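Local coordinates for protein Mypaa.01249.c (Mycobacterium paratuberculosis, PDB 3RD5) that probably acts as an oxidoreductase of the short-chain dehydrogenase/reductase family, although its own substrate has not been established, at residues 29-34 with 230-235; 115-120 with 150-155. All blocks are in the same frame, centred on the assembly; numbering follows the deposited sequence.

Interaction 1. Residues 29-34 with 230-235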
# COMPACT_ATOMS: atom_id res chain seq x y z
N GLY A 29 -6.04 8.03 3.32
CA GLY A 29 -6.26 6.96 4.29
C GLY A 29 -7.53 7.16 5.10
O GLY A 29 -8.29 6.19 5.33
N ALA A 30 -7.77 8.39 5.52
CA ALA A 30 -8.93 8.68 6.33
C ALA A 30 -10.22 8.39 5.59
O ALA A 30 -11.14 7.79 6.15
CB ALA A 30 -8.91 10.11 6.82
N VAL A 31 -10.31 8.81 4.33
CA VAL A 31 -11.52 8.56 3.53
C VAL A 31 -11.70 7.07 3.25
O VAL A 31 -12.80 6.53 3.30
CB VAL A 31 -11.55 9.38 2.24
CG1 VAL A 31 -12.77 9.00 1.36
CG2 VAL A 31 -11.55 10.90 2.55
N THR A 32 -10.58 6.38 2.98
CA THR A 32 -10.66 4.96 2.71
C THR A 32 -11.26 4.23 3.95
O THR A 32 -12.18 3.42 3.82
CB THR A 32 -9.29 4.37 2.36
OG1 THR A 32 -8.71 5.10 1.25
CG2 THR A 32 -9.40 2.92 1.98
N ALA A 33 -10.75 4.58 5.13
CA ALA A 33 -11.27 4.03 6.39
C ALA A 33 -12.72 4.39 6.61
O ALA A 33 -13.54 3.52 6.96
CB ALA A 33 -10.42 4.52 7.56
N ARG A 34 -13.04 5.67 6.41
CA ARG A 34 -14.40 6.20 6.64
C ARG A 34 -15.42 5.42 5.80
O ARG A 34 -16.49 5.02 6.31
CB ARG A 34 -14.45 7.71 6.33
CG ARG A 34 -15.77 8.37 6.59
CD ARG A 34 -15.80 9.78 5.98
NE ARG A 34 -15.98 9.72 4.51
CZ ARG A 34 -15.65 10.68 3.65
NH1 ARG A 34 -15.05 11.82 4.05
NH2 ARG A 34 -15.93 10.52 2.38
N PHE A 230 -11.54 11.46 -4.30
CA PHE A 230 -11.19 10.95 -5.61
C PHE A 230 -10.10 9.88 -5.53
O PHE A 230 -10.17 8.80 -6.15
CB PHE A 230 -10.76 12.08 -6.56
CG PHE A 230 -10.53 11.62 -7.96
CD1 PHE A 230 -11.60 11.36 -8.82
CD2 PHE A 230 -9.26 11.33 -8.42
CE1 PHE A 230 -11.36 10.91 -10.11
CE2 PHE A 230 -9.05 10.85 -9.70
CZ PHE A 230 -10.07 10.62 -10.52
N GLY A 231 -9.07 10.14 -4.73
CA GLY A 231 -8.01 9.17 -4.59
C GLY A 231 -8.46 7.89 -3.91
O GLY A 231 -8.11 6.77 -4.33
N ALA A 232 -9.26 8.04 -2.85
CA ALA A 232 -9.71 6.88 -2.08
C ALA A 232 -10.58 5.98 -2.91
O ALA A 232 -10.62 4.76 -2.70
CB ALA A 232 -10.45 7.33 -0.79
N ARG A 233 -11.34 6.57 -3.84
CA ARG A 233 -12.21 5.81 -4.72
C ARG A 233 -11.49 4.65 -5.38
O ARG A 233 -12.00 3.55 -5.54
CB ARG A 233 -12.81 6.73 -5.77
CG ARG A 233 -13.76 6.07 -6.77
CD ARG A 233 -14.12 7.01 -7.93
NE ARG A 233 -14.84 8.17 -7.45
CZ ARG A 233 -15.07 9.24 -8.20
NH1 ARG A 233 -14.58 9.31 -9.42
NH2 ARG A 233 -15.74 10.27 -7.68
N GLN A 234 -10.27 4.94 -5.81
CA GLN A 234 -9.48 3.98 -6.57
C GLN A 234 -9.14 2.78 -5.68
O GLN A 234 -9.30 1.61 -6.07
CB GLN A 234 -8.23 4.65 -7.15
CG GLN A 234 -8.40 6.05 -7.76
CD GLN A 234 -9.51 6.19 -8.77
OE1 GLN A 234 -9.73 5.27 -9.58
NE2 GLN A 234 -10.19 7.37 -8.75
N THR A 235 -8.64 3.07 -4.48
CA THR A 235 -8.34 2.02 -3.51
C THR A 235 -9.59 1.21 -3.13
O THR A 235 -9.53 -0.01 -3.03
CB THR A 235 -7.75 2.62 -2.24
OG1 THR A 235 -6.59 3.39 -2.57
CG2 THR A 235 -7.35 1.54 -1.25
O HOH W 1 -6.20 4.43 -0.06
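Val31 and Thr32 of the first helix of the Rossmann-type fold, just past Gly29, the last glycine of the family's glycine-rich TGxxxGxG pattern, which runs into the first turn of this helix, pack on Ala232 and Thr235 of helix 226-240. The short axes approach to 8.5 Å and cross at -55°. Such a close pass suits the small residue at the crossing, where the CA atoms of Thr32 and Ala232 lie 5.2 Å apart. The methyl of Ala232 meets both neighbours on the other helix: its CB is 3.6 Å from Val31 CG1 and 3.5 Å from Thr32 OG1. Val31 holds CG1 anti to its backbone N (chi1 174°), which turns that branch onto the alanine. One turn farther along helix 226-240, the methyl branches of the threonines touch loosely, Thr32 CG2 to Thr235 CG2 at 4.1 Å, with the two side chains crossing at about a right angle. Their hydroxyls are joined through one water, which donates to Thr32 OG1 at 2.9 Å and lies 2.7 Å from Thr235 OG1. Thr32 OG1 is thus doubly engaged, since it also bonds to the carbonyl of Leu28 a turn earlier in its own helix, and a polar pair is accommodated within a buried interface. On helix 226-240, Gln234 folds back so that NE2 bonds to Phe230 O at 3.0 Å and also lies over one face of the Phe230 ring, offset toward its rim; its OE1 bonds to Thr259. A salt bridge from Arg34 to Asp229 also spans the two helices, at the exposed end of the arginine. Beneath the crossing, Thr32 and Thr235 both rest on Ile91 of strand 87-92, while Ala33 packs on Val43 and Met45 of strand 42-47.

Interaction 2. Residues 115-120 with 150-155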
# COMPACT_ATOMS: atom_id res chain seq x y z
N ASN A 115 7.60 3.29 2.14
CA ASN A 115 6.55 3.01 1.17
C ASN A 115 6.60 1.57 0.71
O ASN A 115 5.56 0.97 0.45
CB ASN A 115 6.73 3.92 -0.03
CG ASN A 115 6.56 5.40 0.28
OD1 ASN A 115 6.14 5.79 1.38
ND2 ASN A 115 6.90 6.26 -0.69
N HIS A 116 7.81 1.02 0.59
CA HIS A 116 7.98 -0.36 0.17
C HIS A 116 8.43 -1.31 1.29
O HIS A 116 7.75 -2.29 1.60
CB HIS A 116 8.95 -0.45 -1.04
CG HIS A 116 9.32 -1.84 -1.40
ND1 HIS A 116 8.41 -2.76 -1.88
CD2 HIS A 116 10.51 -2.49 -1.33
CE1 HIS A 116 9.02 -3.92 -2.06
NE2 HIS A 116 10.31 -3.79 -1.74
N LEU A 117 9.61 -1.07 1.88
CA LEU A 117 10.17 -2.10 2.77
C LEU A 117 9.35 -2.37 4.01
O LEU A 117 9.17 -3.53 4.41
CB LEU A 117 11.64 -1.82 3.13
CG LEU A 117 12.61 -1.82 1.93
CD1 LEU A 117 13.97 -1.15 2.26
CD2 LEU A 117 12.85 -3.24 1.35
N GLY A 118 8.80 -1.32 4.60
CA GLY A 118 7.98 -1.54 5.81
C GLY A 118 6.69 -2.30 5.46
O GLY A 118 6.27 -3.16 6.22
N HIS A 119 6.10 -1.99 4.33
CA HIS A 119 4.93 -2.71 3.80
C HIS A 119 5.24 -4.15 3.41
O HIS A 119 4.43 -5.06 3.63
CB HIS A 119 4.29 -1.95 2.64
CG HIS A 119 3.45 -0.78 3.07
ND1 HIS A 119 3.49 0.43 2.41
CD2 HIS A 119 2.48 -0.68 4.01
CE1 HIS A 119 2.59 1.24 2.97
NE2 HIS A 119 1.98 0.61 3.97
N PHE A 120 6.43 -4.37 2.85
CA PHE A 120 6.89 -5.71 2.51
C PHE A 120 6.95 -6.58 3.77
O PHE A 120 6.42 -7.71 3.78
CB PHE A 120 8.27 -5.59 1.87
CG PHE A 120 8.89 -6.91 1.45
CD1 PHE A 120 8.64 -7.42 0.20
CD2 PHE A 120 9.67 -7.65 2.32
CE1 PHE A 120 9.17 -8.64 -0.20
CE2 PHE A 120 10.21 -8.87 1.93
CZ PHE A 120 9.95 -9.38 0.68
N GLU A 150 21.81 -2.55 -6.66
CA GLU A 150 23.13 -2.39 -6.02
C GLU A 150 23.12 -1.29 -4.97
O GLU A 150 23.94 -1.33 -4.05
CB GLU A 150 24.19 -2.07 -7.08
CG GLU A 150 24.43 -3.20 -8.09
CD GLU A 150 23.28 -3.45 -9.11
OE1 GLU A 150 22.47 -2.50 -9.45
OE2 GLU A 150 23.16 -4.63 -9.59
N ASP A 151 22.20 -0.34 -5.09
CA ASP A 151 22.21 0.83 -4.19
C ASP A 151 20.77 1.33 -4.02
O ASP A 151 20.42 2.49 -4.29
CB ASP A 151 23.15 1.93 -4.68
CG ASP A 151 23.35 3.02 -3.66
OD1 ASP A 151 23.03 2.82 -2.47
OD2 ASP A 151 23.84 4.09 -4.11
N LEU A 152 19.92 0.44 -3.52
CA LEU A 152 18.49 0.74 -3.33
C LEU A 152 18.29 1.92 -2.39
O LEU A 152 17.33 2.70 -2.57
CB LEU A 152 17.78 -0.49 -2.78
CG LEU A 152 16.26 -0.44 -2.82
CD1 LEU A 152 15.68 -0.71 -4.22
CD2 LEU A 152 15.67 -1.46 -1.77
N ASN A 153 19.17 2.06 -1.40
CA ASN A 153 19.04 3.07 -0.35
C ASN A 153 19.82 4.36 -0.61
O ASN A 153 19.95 5.19 0.29
CB ASN A 153 19.39 2.44 1.01
CG ASN A 153 18.33 1.48 1.48
OD1 ASN A 153 17.17 1.85 1.62
ND2 ASN A 153 18.69 0.19 1.66
N TRP A 154 20.23 4.58 -1.85
CA TRP A 154 20.80 5.89 -2.28
C TRP A 154 21.99 6.27 -1.41
O TRP A 154 22.16 7.45 -1.05
CB TRP A 154 19.70 6.98 -2.24
CG TRP A 154 18.52 6.77 -3.15
CD1 TRP A 154 17.42 5.98 -2.92
CD2 TRP A 154 18.30 7.41 -4.42
NE1 TRP A 154 16.54 6.09 -3.97
CE2 TRP A 154 17.07 6.95 -4.90
CE3 TRP A 154 19.04 8.33 -5.19
CZ2 TRP A 154 16.53 7.36 -6.12
CZ3 TRP A 154 18.51 8.74 -6.41
CH2 TRP A 154 17.27 8.25 -6.87
N ARG A 155 22.85 5.31 -1.12
CA ARG A 155 24.02 5.57 -0.27
C ARG A 155 25.21 6.16 -1.03
O ARG A 155 26.04 6.89 -0.43
CB ARG A 155 24.46 4.25 0.39
CG ARG A 155 25.57 4.41 1.41
CD ARG A 155 25.15 5.23 2.58
NE ARG A 155 26.33 5.56 3.39
CZ ARG A 155 27.13 6.60 3.17
NH1 ARG A 155 26.89 7.48 2.18
NH2 ARG A 155 28.19 6.78 3.96
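The flat amide of Asn153 brings OD1 to 4.4 Å from Leu117 CD1, while the same oxygen accepts a hydrogen bond from the backbone N of Glu109. Within helix 110-126 the His119 ring is met at its edge, in plane, by Asn115 O: the bond from ND1 is 2.9 Å long and nearly straight (167°), though the donor stands above the carbonyl plane. NE2, the other ring nitrogen, is hydrogen-bonded to Thr22 OG1, so bonds at both nitrogens fix the ring's rotation. The Trp154 ring takes a cation-pi contact from Arg157 and lies against Gln167. The other contact between the segments is apolar and loose, Leu117 CD1 to Leu152 CD2 at 4.4 Å. Leu117 reaches it with CD1 extended away from the helix, anti to its CA (chi2 164°). Helix 110-126 makes a wider pi-type turn at 115-117, the place where short-chain dehydrogenases commonly kink beside the active site. Asn115 matches the asparagine of the family's catalytic tetrad and touches Tyr165 and Lys169 of the Tyr-x-x-x-Lys pattern, an arrangement consistent with the same role here; its carbonyl also accepts from Asn172. Leu152 and Asn153 are the central residues of a type I beta turn from Asp151 to Trp154, closed by Trp154 N to Asp151 O at 3.2 Å. The Asp151 carboxylate secures the chain after the turn: OD1 accepts Arg155 N on its syn side at 2.8 Å, and OD2 accepts Ser156 N. Leu152 also packs on Ile112 and on Leu284 of helix 271-285, and Phe108 lies against Leu117 and Asn153.

Overall arrangement
From the N terminus, the chain forms strand 18-22 and helix 27-38, the first half of interaction 1, then runs through strands 42-47, 63-68 and 87-92 and their helices to helix 110-126, the first half of interaction 2. After strand 133-137 the loop at 150-155 returns to that helix and closes interaction 2 across about 30 residues. Only much later does helix 226-240 come back to helix 27-38, closing interaction 1 over some 195 residues, so interaction 2 is nested inside it. Their centres lie 25 Å apart on opposite sides of the chain's centre, without touching. Interaction 1 joins the fold's early and late helices; interaction 2 ties a loop to the helix bearing Asn115.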